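Local coordinates for protein phosphoribosylaminoimidazole carboxylase (Treponema denticola, PDB 5C5D) that catalyses the reversible carboxylation of 5-aminoimidazole ribonucleotide with carbon dioxide to 4-carboxy-5-aminoimidazole ribonucleotide in de novo purine biosynthesis, at residues D[13-16]-D[17-21]; D[64-67]-D[68-72]; D[117-120]-D[121-124]. The protein carries 1 engineered substitution. All coordinates share one frame; numbering follows the deposited sequence.

Interaction 1. Residues D[13-16]-D[17-21]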
loop_
_atom_site.group_PDB
_atom_site.type_symbol
_atom_site.label_atom_id
_atom_site.label_comp_id
_atom_site.label_asym_id
_atom_site.label_seq_id
_atom_site.Cartn_x
_atom_site.Cartn_y
_atom_site.Cartn_z
ATOM N N SER D 13 -22.895 8.301 14.786
ATOM C CA SER D 13 -22.153 7.065 14.972
ATOM C C SER D 13 -20.758 7.351 15.511
ATOM O O SER D 13 -20.104 6.436 16.031
ATOM C CB SER D 13 -22.071 6.274 13.658
ATOM O OG SER D 13 -21.305 6.955 12.674
ATOM N N ASP D 14 -20.306 8.609 15.382
ATOM C CA ASP D 14 -18.986 9.036 15.859
ATOM C C ASP D 14 -18.964 9.522 17.307
ATOM O O ASP D 14 -17.939 10.033 17.759
ATOM C CB ASP D 14 -18.414 10.191 14.995
ATOM C CG ASP D 14 -18.430 9.918 13.484
ATOM O OD1 ASP D 14 -17.903 8.868 13.086
ATOM O OD2 ASP D 14 -18.892 10.814 12.696
ATOM N N MET D 15 -20.052 9.368 18.048
ATOM C CA MET D 15 -20.187 10.051 19.331
ATOM C C MET D 15 -19.116 9.586 20.329
ATOM O O MET D 15 -18.564 10.396 21.072
ATOM C CB MET D 15 -21.597 9.840 19.887
ATOM C CG MET D 15 -21.884 10.492 21.225
ATOM S SD MET D 15 -21.703 12.304 21.211
ATOM C CE MET D 15 -23.002 12.767 20.082
ATOM N N GLY D 16 -18.787 8.301 20.309
ATOM C CA GLY D 16 -17.783 7.785 21.233
ATOM C C GLY D 16 -16.427 8.447 21.063
ATOM O O GLY D 16 -15.736 8.751 22.032
ATOM N N HIS D 17 -16.047 8.671 19.811
ATOM C CA HIS D 17 -14.811 9.349 19.453
ATOM C C HIS D 17 -14.837 10.797 19.918
ATOM O O HIS D 17 -13.911 11.284 20.557
ATOM C CB HIS D 17 -14.635 9.239 17.934
ATOM C CG HIS D 17 -13.326 9.727 17.423
ATOM N ND1 HIS D 17 -12.171 8.983 17.527
ATOM C CD2 HIS D 17 -12.991 10.853 16.750
ATOM C CE1 HIS D 17 -11.178 9.642 16.955
ATOM N NE2 HIS D 17 -11.653 10.779 16.464
ATOM N N ALA D 18 -15.948 11.459 19.659
ATOM C CA ALA D 18 -16.121 12.834 20.128
ATOM C C ALA D 18 -16.028 12.914 21.655
ATOM O O ALA D 18 -15.466 13.865 22.198
ATOM C CB ALA D 18 -17.448 13.384 19.654
ATOM N N GLU D 19 -16.597 11.937 22.360
ATOM C CA GLU D 19 -16.584 11.954 23.815
ATOM C C GLU D 19 -15.171 11.830 24.365
ATOM O O GLU D 19 -14.850 12.410 25.414
ATOM C CB GLU D 19 -17.467 10.826 24.372
ATOM C CG GLU D 19 -18.954 11.104 24.205
ATOM C CD GLU D 19 -19.844 9.923 24.586
ATOM O OE1 GLU D 19 -19.425 8.751 24.435
ATOM O OE2 GLU D 19 -20.972 10.181 25.038
ATOM N N LYS D 20 -14.319 11.079 23.677
ATOM C CA LYS D 20 -12.932 10.963 24.108
ATOM C C LYS D 20 -12.250 12.294 24.048
ATOM O O LYS D 20 -11.448 12.631 24.921
ATOM C CB LYS D 20 -12.157 9.967 23.263
ATOM C CG LYS D 20 -12.490 8.535 23.616
ATOM C CD LYS D 20 -11.726 7.584 22.757
ATOM C CE LYS D 20 -11.882 6.190 23.261
ATOM N NZ LYS D 20 -10.728 5.415 22.801
ATOM N N ILE D 21 -12.559 13.063 23.010
ATOM C CA ILE D 21 -11.971 14.382 22.883
ATOM C C ILE D 21 -12.509 15.306 23.961
ATOM O O ILE D 21 -11.760 16.035 24.599
ATOM C CB ILE D 21 -12.250 14.992 21.494
ATOM C CG1 ILE D 21 -11.653 14.094 20.425
ATOM C CG2 ILE D 21 -11.657 16.414 21.390
ATOM C CD1 ILE D 21 -12.074 14.461 18.992
HETATM O O HOH W 1 -17.303 6.222 18.053
#

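Interaction 2. Residues D[64-67]-D[68-72]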
loop_
_atom_site.group_PDB
_atom_site.type_symbol
_atom_site.label_atom_id
_atom_site.label_comp_id
_atom_site.label_asym_id
_atom_site.label_seq_id
_atom_site.Cartn_x
_atom_site.Cartn_y
_atom_site.Cartn_z
ATOM N N THR D 64 -13.145 18.658 13.892
ATOM C CA THR D 64 -14.080 18.046 12.963
ATOM C C THR D 64 -13.811 16.565 12.776
ATOM O O THR D 64 -12.693 16.136 12.543
ATOM C CB THR D 64 -14.028 18.772 11.624
ATOM O OG1 THR D 64 -12.641 18.889 11.235
ATOM C CG2 THR D 64 -14.687 20.148 11.767
ATOM N N ILE D 65 -14.873 15.800 12.961
ATOM C CA ILE D 65 -14.824 14.334 12.960
ATOM C C ILE D 65 -15.697 13.735 11.874
ATOM O O ILE D 65 -16.896 13.845 11.945
ATOM C CB ILE D 65 -15.332 13.782 14.287
ATOM C CG1 ILE D 65 -14.497 14.337 15.448
ATOM C CG2 ILE D 65 -15.258 12.268 14.327
ATOM C CD1 ILE D 65 -15.209 14.130 16.794
ATOM N N ALA D 66 -15.104 13.102 10.870
ATOM C CA ALA D 66 -15.895 12.471 9.835
ATOM C C ALA D 66 -15.179 11.230 9.344
ATOM O O ALA D 66 -13.982 11.286 9.053
ATOM C CB ALA D 66 -16.147 13.407 8.695
ATOM N N GLY D 67 -15.928 10.133 9.249
ATOM C CA GLY D 67 -15.360 8.899 8.748
ATOM C C GLY D 67 -15.424 8.800 7.242
ATOM O O GLY D 67 -15.904 9.708 6.550
ATOM N N ARG D 68 -14.939 7.669 6.732
ATOM C CA ARG D 68 -14.889 7.435 5.304
ATOM C C ARG D 68 -14.186 8.585 4.656
ATOM O O ARG D 68 -13.197 9.060 5.209
ATOM C CB ARG D 68 -16.292 7.191 4.773
ATOM C CG ARG D 68 -16.864 5.979 5.441
ATOM C CD ARG D 68 -18.176 5.545 4.822
ATOM N NE ARG D 68 -18.520 4.223 5.317
ATOM C CZ ARG D 68 -19.505 3.472 4.847
ATOM N NH1 ARG D 68 -20.269 3.915 3.858
ATOM N NH2 ARG D 68 -19.722 2.275 5.375
ATOM N N SER D 69 -14.628 9.028 3.490
ATOM C CA SER D 69 -14.015 10.186 2.868
ATOM C C SER D 69 -14.416 11.450 3.619
ATOM O O SER D 69 -15.587 11.848 3.630
ATOM C CB SER D 69 -14.420 10.271 1.407
ATOM O OG SER D 69 -13.830 11.395 0.780
ATOM N N ASN D 70 -13.441 12.062 4.269
ATOM C CA ASN D 70 -13.699 13.219 5.105
ATOM C C ASN D 70 -13.803 14.507 4.303
ATOM O O ASN D 70 -12.782 15.092 3.921
ATOM C CB ASN D 70 -12.600 13.351 6.136
ATOM C CG ASN D 70 -12.741 14.601 7.006
ATOM O OD1 ASN D 70 -13.747 15.317 6.968
ATOM N ND2 ASN D 70 -11.722 14.848 7.813
ATOM N N ALA D 71 -15.031 14.933 4.047
ATOM C CA ALA D 71 -15.288 16.228 3.417
ATOM C C ALA D 71 -15.621 17.289 4.462
ATOM O O ALA D 71 -15.546 18.479 4.173
ATOM C CB ALA D 71 -16.424 16.119 2.429
ATOM N N LEU D 72 -15.970 16.883 5.675
ATOM C CA LEU D 72 -16.390 17.859 6.705
ATOM C C LEU D 72 -15.271 18.790 7.127
ATOM O O LEU D 72 -15.489 19.990 7.277
ATOM C CB LEU D 72 -16.915 17.125 7.929
ATOM C CG LEU D 72 -17.477 17.988 9.054
ATOM C CD1 LEU D 72 -18.706 18.749 8.634
ATOM C CD2 LEU D 72 -17.810 17.097 10.238
HETATM O O HOH W 2 -12.156 9.754 7.634
#

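Interaction 3. Residues D[117-120]-D[121-124]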
loop_
_atom_site.group_PDB
_atom_site.type_symbol
_atom_site.label_atom_id
_atom_site.label_comp_id
_atom_site.label_asym_id
_atom_site.label_seq_id
_atom_site.Cartn_x
_atom_site.Cartn_y
_atom_site.Cartn_z
ATOM N N PRO D 117 -7.605 11.127 19.598
ATOM C CA PRO D 117 -8.504 12.083 20.250
ATOM C C PRO D 117 -7.882 12.825 21.427
ATOM O O PRO D 117 -8.121 14.032 21.558
ATOM C CB PRO D 117 -9.683 11.212 20.705
ATOM C CG PRO D 117 -9.316 9.811 20.427
ATOM C CD PRO D 117 -8.224 9.799 19.434
ATOM N N LYS D 118 -7.081 12.166 22.259
ATOM C CA LYS D 118 -6.456 12.889 23.363
ATOM C C LYS D 118 -5.493 13.937 22.826
ATOM O O LYS D 118 -5.302 14.978 23.467
ATOM C CB LYS D 118 -5.721 11.931 24.310
ATOM C CG LYS D 118 -6.649 11.075 25.154
ATOM C CD LYS D 118 -5.855 10.278 26.171
ATOM C CE LYS D 118 -6.739 9.327 26.935
ATOM N NZ LYS D 118 -5.949 8.515 27.901
ATOM N N ASN D 119 -4.871 13.656 21.673
ATOM C CA ASN D 119 -3.909 14.586 21.072
ATOM C C ASN D 119 -4.632 15.721 20.395
ATOM O O ASN D 119 -4.113 16.809 20.342
ATOM C CB ASN D 119 -2.965 13.871 20.095
ATOM C CG ASN D 119 -1.878 13.098 20.833
ATOM O OD1 ASN D 119 -1.609 13.390 21.996
ATOM N ND2 ASN D 119 -1.278 12.093 20.191
ATOM N N ALA D 120 -5.844 15.492 19.912
ATOM C CA ALA D 120 -6.583 16.615 19.344
ATOM C C ALA D 120 -6.921 17.612 20.468
ATOM O O ALA D 120 -6.833 18.841 20.308
ATOM C CB ALA D 120 -7.854 16.149 18.627
ATOM N N ALA D 121 -7.283 17.094 21.629
ATOM C CA ALA D 121 -7.552 17.952 22.791
ATOM C C ALA D 121 -6.307 18.680 23.262
ATOM O O ALA D 121 -6.358 19.874 23.567
ATOM C CB ALA D 121 -8.122 17.132 23.921
ATOM N N LEU D 122 -5.183 17.976 23.312
ATOM C CA LEU D 122 -3.934 18.596 23.741
ATOM C C LEU D 122 -3.485 19.672 22.776
ATOM O O LEU D 122 -3.050 20.753 23.212
ATOM C CB LEU D 122 -2.837 17.525 23.891
ATOM C CG LEU D 122 -1.458 17.992 24.357
ATOM C CD1 LEU D 122 -1.497 18.630 25.729
ATOM C CD2 LEU D 122 -0.475 16.821 24.321
ATOM N N LEU D 123 -3.615 19.408 21.478
ATOM C CA LEU D 123 -3.248 20.423 20.498
ATOM C C LEU D 123 -4.130 21.636 20.682
ATOM O O LEU D 123 -3.649 22.764 20.633
ATOM C CB LEU D 123 -3.377 19.907 19.063
ATOM C CG LEU D 123 -3.254 20.969 17.947
ATOM C CD1 LEU D 123 -1.899 21.619 17.937
ATOM C CD2 LEU D 123 -3.536 20.344 16.596
ATOM N N ALA D 124 -5.430 21.421 20.845
ATOM C CA ALA D 124 -6.325 22.571 21.045
ATOM C C ALA D 124 -5.860 23.380 22.266
ATOM O O ALA D 124 -5.778 24.623 22.232
ATOM C CB ALA D 124 -7.747 22.129 21.219
#

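Interaction 1. Residues D[13-16]-D[17-21]
Met15 O takes the N-H of Glu19 at 2.8 Å between Met15 O and Glu19 N, in the first turn of helix 15-27, the helix of the beta-alpha-beta unit that joins strands 4-9 and 31-36. One residue earlier, Asp14 at the N-cap position passes its own carbonyl to the turn: Ala18 N reaches Asp14 O at 3.1 Å. The third rung, Lys20 N to Gly16 O, is longer than the Met15 one, at 3.2 Å. A water sits at the start of the helix, accepting from His17 N and donating weakly to Ser13 O.

The carboxylate of Asp14 caps nothing in this turn; its OD2 takes the backbone N of Ser11, another substrate-binding residue, and Asp14 itself binds substrate. His17 carries its ring away from the turn because CG stands anti to the backbone N (chi1 -172°), and its NE2 bonds to Cys87 O. Met15 packs on Leu157 and Glu19 on Arg159, both of a second subunit. Glu19 is modelled in two conformations; in one of them its side chain crosses that of Met15 at about a right angle, with Glu19 OE2 3.9 Å from Met15 CG. Ala18 turns its methyl to strands 4-9 and 60-65, and the same CB of Ala18 lies 3.5 Å from Met15 O.

Interaction 2. Residues D[64-67]-D[68-72]
Ala66 and Leu72 meet methyl to methylene, CB to CB at 3.9 Å, where the chain doubles back after strand 60-65. Beside them Asn70 brings OD1 to 3.5 Å from Ala66 CB. Further out, one methyl of Leu72, CD2, ends 3.8 Å from Ile65 O. That reach follows from a CG that swings beside the carbonyl carbon (chi1 -176°). A water ties the two limbs at the bend, donating to Ala66 O at 2.8 Å and to Arg68 O at 2.7 Å; Arg68 itself turns there with a positive phi of 53°.

The next shell fixes the polar ends. Asn70, ahead of the turn into helix 72-79, caps a backbone N at the start of that helix; its ND2 bonds to the hydroxyls of Ser73 and Ser102, while Thr64 OG1 is held by Ser73 OG and Ile85 O. Gly67 and Ser69, both substrate-binding residues, lie in this loop. Ser69 OG bonds to Ser101 O of a third subunit, and the extended Arg68 chain carries NH1 to Met105 O of that subunit and NH2 into a salt bridge with Glu116 of the second, consistent with a substrate site close to subunit interfaces. Within the chain, strand 60-65 runs between strands 4-9 and 84-86; Ile65 faces helix 15-27, and Leu72 opens helix 72-79 against Leu8 of strand 4-9.

Interaction 3. Residues D[117-120]-D[121-124]
Ala121 opens the second turn of helix 117-129 by giving its N-H to Pro117, with Ala121 N 3.2 Å from Pro117 O. This is the i to i+4 ladder of an alpha-helix begun by a proline. The Ala121 methyl lies 3.6 Å from Lys118 O, the acceptor of the following rung. On this flank the Pro117 ring packs on Lys20 and Ile21 of helix 15-27 and Ala121 on Glu24 of the same helix, while Ala120, Leu123 and Ala124 turn to Ile85 of strand 84-86.

Leu122 follows, its N bonded to Lys118 O at 3.0 Å; further along its side chain, CD2 is a loose 4.3 Å from Asn119 OD1. The Asn119 amide is held from another chain: OD1 accepts from Gly108 N and ND2 donates to Pro106 O, both of a fourth subunit, whose Ser110 and Ala112 pack on Leu122 and Leu123, so that one flank of the helix lies at a subunit interface.

Leu123 gives its N-H to Asn119 O, with 2.9 Å between Leu123 N and that oxygen. Its CB approaches the same acceptor, Leu123 CB standing 3.4 Å from Asn119 O, so the backbone N and the first side-chain carbon both border one carbonyl. Ala124 repeats the pattern on Ala120: the last rung runs from Ala124 N to Ala120 O at 3.0 Å, and the methyl of Ala124 rests 3.5 Å from the same carbonyl oxygen.

How the interactions relate
From the N terminus the three contacts come in series, none nested in or crossing another, and each is local: two helix starts and one reversal of the chain. Interaction 1 starts the helix after strand 4-9, interaction 2 is the bend after strand 60-65, and interaction 3 starts helix 117-129. Ile65 joins the first two: its CG2 lies 3.6 Å from His17 CD2 and its CD1 is 3.7 Å from Ala18 CA, seating helix 15-27 on the parallel sheet. Pro117 joins the first and third, its CB 3.5 Å from Ile21 CG1, bringing the start of helix 117-129 against helix 15-27. Interactions 2 and 3 stay apart, about 7 Å between nearest atoms, with helix 15-27 touching both.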